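Local atomic coordinates of Bpsl2520 (Burkholderia pseudomallei K96243, PDB entry 6F03), a protein that is of unknown molecular function but is a secreted, all-helical antigen of the DUF2059 family. Residues B[42-53]-B[139-150]. Sequence-based numbering, arbitrary orientation.
Sequences KKAAIKDLLDAI and TSEIKDLTTFYK
Two short helices of this all-helical DUF2059 protein, 40-52 and 139-150, pack nearly parallel with knobs-into-holes interlocking, Leu49 and Ile142 filling sockets on each other's helix. The axes of segments 42-52 and 139-150 lie 9.0 Å apart and cross at 24°. Leu49 drops among Ile142, Leu145, Thr146 and Tyr149: with CG anti to its backbone N, one methyl, CD2, faces Ile142 CG2 and Leu145 CB. The other methyl, Leu49 CD1, meets the edge of the aromatic ring, 3.3 Å from Tyr149 CD2. Ile53, the first residue to leave helical geometry, covers one face of that same ring. Its CG2 stands 3.4 Å from the ring centroid of Tyr149, 16° off the normal, a CH-pi contact. Coming the other way, Ile142 enters between Lys42, Ala45, Ile46 and Leu49; its CD1 is tightly packed on Ile46 CG1, at 3.4 Å. Near the N-terminal end of both helices, the extended Lys42 chain runs across Thr139 OG1 and carries its amine on to the carbonyl oxygens of Ala134 and Tyr137. Tyr130 and Tyr133 of helix 119-136 touch Ile46 and Ile53, respectively, and Phe157 of the second subunit packs on Tyr149. Near the last turn, Asp51 OD2 and Lys150 NZ form a long salt bridge of 4.0 Å, and a water held by Asp48 O reaches both groups through weak bonds. The third knob, Thr146, is polar: chi1 of -54° turns its hydroxyl back to donate to Ile142 O at 2.9 Å, arriving from the opposite face of that carbonyl to Thr146 N. A second water ties this hydroxyl to the facing helix, donating 2.6 Å hydrogen bonds to both Thr146 OG1 and Ala45 O.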
loop_
_atom_site.group_PDB
_atom_site.type_symbol
_atom_site.label_atom_id
_atom_site.label_comp_id
_atom_site.label_asym_id
_atom_site.label_seq_id
_atom_site.Cartn_x
_atom_site.Cartn_y
_atom_site.Cartn_z
ATOM N N LYS B 42 15.799 28.320 2.214
ATOM C CA LYS B 42 15.352 26.933 2.183
ATOM C C LYS B 42 14.116 26.763 1.298
ATOM O O LYS B 42 14.029 25.797 0.535
ATOM C CB LYS B 42 15.087 26.436 3.603
ATOM C CG LYS B 42 14.853 24.930 3.683
ATOM C CD LYS B 42 14.944 24.442 5.125
ATOM C CE LYS B 42 14.968 22.932 5.167
ATOM N NZ LYS B 42 15.055 22.403 6.555
ATOM N N LYS B 43 13.153 27.687 1.385
ATOM C CA LYS B 43 11.974 27.606 0.529
ATOM C C LYS B 43 12.363 27.607 -0.947
ATOM O O LYS B 43 11.889 26.774 -1.730
ATOM C CB LYS B 43 11.016 28.759 0.833
ATOM C CG LYS B 43 9.692 28.691 0.046
ATOM C CD LYS B 43 8.748 29.853 0.376
ATOM C CE LYS B 43 7.541 29.907 -0.573
ATOM N NZ LYS B 43 6.623 28.736 -0.502
ATOM N N ALA B 44 13.236 28.536 -1.345
ATOM C CA ALA B 44 13.640 28.601 -2.745
ATOM C C ALA B 44 14.372 27.338 -3.171
ATOM O O ALA B 44 14.242 26.903 -4.315
ATOM C CB ALA B 44 14.511 29.835 -2.986
ATOM N N ALA B 45 15.134 26.722 -2.272
ATOM C CA ALA B 45 15.801 25.476 -2.637
ATOM C C ALA B 45 14.787 24.357 -2.829
ATOM O O ALA B 45 14.876 23.579 -3.787
ATOM C CB ALA B 45 16.837 25.104 -1.569
ATOM N N ILE B 46 13.787 24.286 -1.950
ATOM C CA ILE B 46 12.776 23.251 -2.080
ATOM C C ILE B 46 11.963 23.452 -3.347
ATOM O O ILE B 46 11.609 22.483 -4.037
ATOM C CB ILE B 46 11.888 23.204 -0.829
ATOM C CG1 ILE B 46 12.701 22.658 0.349
ATOM C CG2 ILE B 46 10.673 22.368 -1.109
ATOM C CD1 ILE B 46 12.046 22.849 1.738
ATOM N N LYS B 47 11.637 24.697 -3.671
ATOM C CA LYS B 47 10.917 24.939 -4.913
ATOM C C LYS B 47 11.678 24.367 -6.113
ATOM O O LYS B 47 11.071 23.762 -7.002
ATOM C CB LYS B 47 10.649 26.438 -5.073
ATOM C CG LYS B 47 9.943 26.821 -6.367
ATOM C CD LYS B 47 9.859 28.325 -6.472
ATOM C CE LYS B 47 9.236 28.766 -7.772
ATOM N NZ LYS B 47 9.743 30.125 -8.130
ATOM N N ASP B 48 13.004 24.551 -6.164
ATOM C CA ASP B 48 13.776 23.939 -7.245
ATOM C C ASP B 48 13.781 22.413 -7.155
ATOM O O ASP B 48 13.709 21.731 -8.184
ATOM C CB ASP B 48 15.198 24.489 -7.274
ATOM C CG ASP B 48 15.257 25.905 -7.837
ATOM O OD1 ASP B 48 14.236 26.358 -8.407
ATOM O OD2 ASP B 48 16.326 26.552 -7.740
ATOM N N LEU B 49 13.844 21.850 -5.946
ATOM C CA LEU B 49 13.805 20.395 -5.834
ATOM C C LEU B 49 12.466 19.847 -6.314
ATOM O O LEU B 49 12.422 18.861 -7.048
ATOM C CB LEU B 49 14.079 19.955 -4.398
ATOM C CG LEU B 49 14.067 18.434 -4.205
ATOM C CD1 LEU B 49 14.936 17.791 -5.229
ATOM C CD2 LEU B 49 14.547 18.044 -2.827
ATOM N N LEU B 50 11.360 20.468 -5.887
ATOM C CA LEU B 50 10.028 20.021 -6.305
ATOM C C LEU B 50 9.874 20.049 -7.827
ATOM O O LEU B 50 9.267 19.147 -8.418
ATOM C CB LEU B 50 8.960 20.891 -5.636
ATOM C CG LEU B 50 8.826 20.684 -4.109
ATOM C CD1 LEU B 50 7.755 21.587 -3.512
ATOM C CD2 LEU B 50 8.551 19.219 -3.802
ATOM N N ASP B 51 10.404 21.082 -8.476
ATOM C CA ASP B 51 10.398 21.129 -9.939
ATOM C C ASP B 51 11.178 19.958 -10.546
ATOM O O ASP B 51 10.741 19.347 -11.527
ATOM C CB ASP B 51 10.975 22.470 -10.398
ATOM C CG ASP B 51 10.980 22.625 -11.899
ATOM O OD1 ASP B 51 9.869 22.744 -12.476
ATOM O OD2 ASP B 51 12.094 22.642 -12.496
ATOM N N ALA B 52 12.330 19.620 -9.971
ATOM C CA ALA B 52 13.174 18.579 -10.545
ATOM C C ALA B 52 12.571 17.182 -10.391
ATOM O O ALA B 52 12.873 16.289 -11.192
ATOM C CB ALA B 52 14.577 18.624 -9.909
ATOM N N ILE B 53 11.758 16.942 -9.361
ATOM C CA ILE B 53 11.162 15.616 -9.216
ATOM C C ILE B 53 9.769 15.572 -9.839
ATOM O O ILE B 53 9.030 14.597 -9.653
ATOM C CB ILE B 53 11.117 15.193 -7.736
ATOM C CG1 ILE B 53 10.177 16.098 -6.931
ATOM C CG2 ILE B 53 12.524 15.224 -7.125
ATOM C CD1 ILE B 53 9.978 15.638 -5.447
ATOM N N THR B 139 18.809 22.593 4.216
ATOM C CA THR B 139 18.926 23.349 2.974
ATOM C C THR B 139 20.049 22.818 2.090
ATOM O O THR B 139 19.898 22.708 0.872
ATOM C CB THR B 139 19.170 24.830 3.280
ATOM O OG1 THR B 139 18.121 25.326 4.119
ATOM C CG2 THR B 139 19.160 25.637 2.000
ATOM N N SER B 140 21.187 22.481 2.676
ATOM C CA SER B 140 22.282 21.982 1.861
ATOM C C SER B 140 21.977 20.586 1.317
ATOM O O SER B 140 22.374 20.257 0.193
ATOM C CB SER B 140 23.582 22.005 2.678
ATOM O OG SER B 140 24.655 21.421 1.968
ATOM N N GLU B 141 21.259 19.761 2.081
ATOM C CA GLU B 141 20.881 18.447 1.562
ATOM C C GLU B 141 19.857 18.571 0.437
ATOM O O GLU B 141 19.899 17.819 -0.541
ATOM C CB GLU B 141 20.337 17.566 2.684
ATOM C CG GLU B 141 21.404 17.109 3.687
ATOM C CD GLU B 141 20.817 16.599 5.008
ATOM O OE1 GLU B 141 19.615 16.835 5.267
ATOM O OE2 GLU B 141 21.559 15.964 5.788
ATOM N N ILE B 142 18.930 19.512 0.563
ATOM C CA ILE B 142 17.982 19.759 -0.518
ATOM C C ILE B 142 18.711 20.168 -1.796
ATOM O O ILE B 142 18.319 19.780 -2.907
ATOM C CB ILE B 142 16.930 20.788 -0.063
ATOM C CG1 ILE B 142 16.060 20.151 1.026
ATOM C CG2 ILE B 142 16.091 21.272 -1.226
ATOM C CD1 ILE B 142 15.321 21.144 1.893
ATOM N N LYS B 143 19.764 20.980 -1.670
ATOM C CA LYS B 143 20.509 21.368 -2.864
ATOM C C LYS B 143 21.270 20.187 -3.465
ATOM O O LYS B 143 21.279 20.015 -4.692
ATOM C CB LYS B 143 21.447 22.533 -2.554
ATOM C CG LYS B 143 20.713 23.842 -2.278
ATOM C CD LYS B 143 21.720 24.985 -2.088
ATOM C CE LYS B 143 21.023 26.308 -1.820
ATOM N NZ LYS B 143 21.994 27.355 -1.398
ATOM N N ASP B 144 21.909 19.359 -2.628
ATOM C CA ASP B 144 22.545 18.145 -3.146
ATOM C C ASP B 144 21.530 17.274 -3.889
ATOM O O ASP B 144 21.840 16.729 -4.951
ATOM C CB ASP B 144 23.180 17.314 -2.030
ATOM C CG ASP B 144 24.385 17.995 -1.364
ATOM O OD1 ASP B 144 24.931 18.962 -1.928
ATOM O OD2 ASP B 144 24.761 17.540 -0.254
ATOM N N LEU B 145 20.332 17.078 -3.301
ATOM C CA LEU B 145 19.312 16.256 -3.943
ATOM C C LEU B 145 18.958 16.793 -5.318
ATOM O O LEU B 145 18.784 16.024 -6.267
ATOM C CB LEU B 145 18.036 16.199 -3.090
ATOM C CG LEU B 145 18.128 15.256 -1.912
ATOM C CD1 LEU B 145 16.862 15.347 -1.081
ATOM C CD2 LEU B 145 18.336 13.856 -2.468
ATOM N N THR B 146 18.787 18.110 -5.428
ATOM C CA THR B 146 18.437 18.701 -6.706
ATOM C C THR B 146 19.508 18.414 -7.751
ATOM O O THR B 146 19.195 18.107 -8.915
ATOM C CB THR B 146 18.207 20.192 -6.531
ATOM O OG1 THR B 146 17.243 20.392 -5.498
ATOM C CG2 THR B 146 17.686 20.828 -7.824
ATOM N N THR B 147 20.777 18.533 -7.365
ATOM C CA THR B 147 21.865 18.198 -8.275
ATOM C C THR B 147 21.746 16.762 -8.769
ATOM O O THR B 147 21.840 16.498 -9.971
ATOM C CB THR B 147 23.213 18.389 -7.582
ATOM O OG1 THR B 147 23.407 19.779 -7.288
ATOM C CG2 THR B 147 24.340 17.850 -8.495
ATOM N N PHE B 148 21.519 15.814 -7.860
ATOM C CA PHE B 148 21.373 14.437 -8.317
ATOM C C PHE B 148 20.148 14.277 -9.227
ATOM O O PHE B 148 20.219 13.606 -10.263
ATOM C CB PHE B 148 21.310 13.488 -7.131
ATOM C CG PHE B 148 20.831 12.114 -7.492
ATOM C CD1 PHE B 148 21.659 11.246 -8.182
ATOM C CD2 PHE B 148 19.544 11.696 -7.145
ATOM C CE1 PHE B 148 21.225 9.979 -8.530
ATOM C CE2 PHE B 148 19.092 10.422 -7.484
ATOM C CZ PHE B 148 19.937 9.562 -8.180
ATOM N N TYR B 149 19.018 14.894 -8.871
ATOM C CA TYR B 149 17.798 14.674 -9.658
ATOM C C TYR B 149 17.882 15.278 -11.058
ATOM O O TYR B 149 17.267 14.749 -11.994
ATOM C CB TYR B 149 16.566 15.236 -8.939
ATOM C CG TYR B 149 16.048 14.361 -7.825
ATOM C CD1 TYR B 149 15.701 13.032 -8.069
ATOM C CD2 TYR B 149 15.831 14.868 -6.555
ATOM C CE1 TYR B 149 15.187 12.217 -7.058
ATOM C CE2 TYR B 149 15.318 14.062 -5.535
ATOM C CZ TYR B 149 15.002 12.744 -5.809
ATOM O OH TYR B 149 14.500 11.950 -4.835
ATOM N N LYS B 150 18.601 16.386 -11.218
ATOM C CA LYS B 150 18.825 16.971 -12.532
ATOM C C LYS B 150 19.950 16.291 -13.311
ATOM O O LYS B 150 20.054 16.516 -14.510
ATOM C CB LYS B 150 19.106 18.476 -12.407
ATOM C CG LYS B 150 17.891 19.233 -11.879
ATOM C CD LYS B 150 17.934 20.721 -12.173
ATOM C CE LYS B 150 17.056 21.087 -13.390
ATOM N NZ LYS B 150 15.569 20.833 -13.171
HETATM O O HOH W 1 17.240 22.857 -4.738
HETATM O O HOH W 2 14.743 22.688 -10.489
#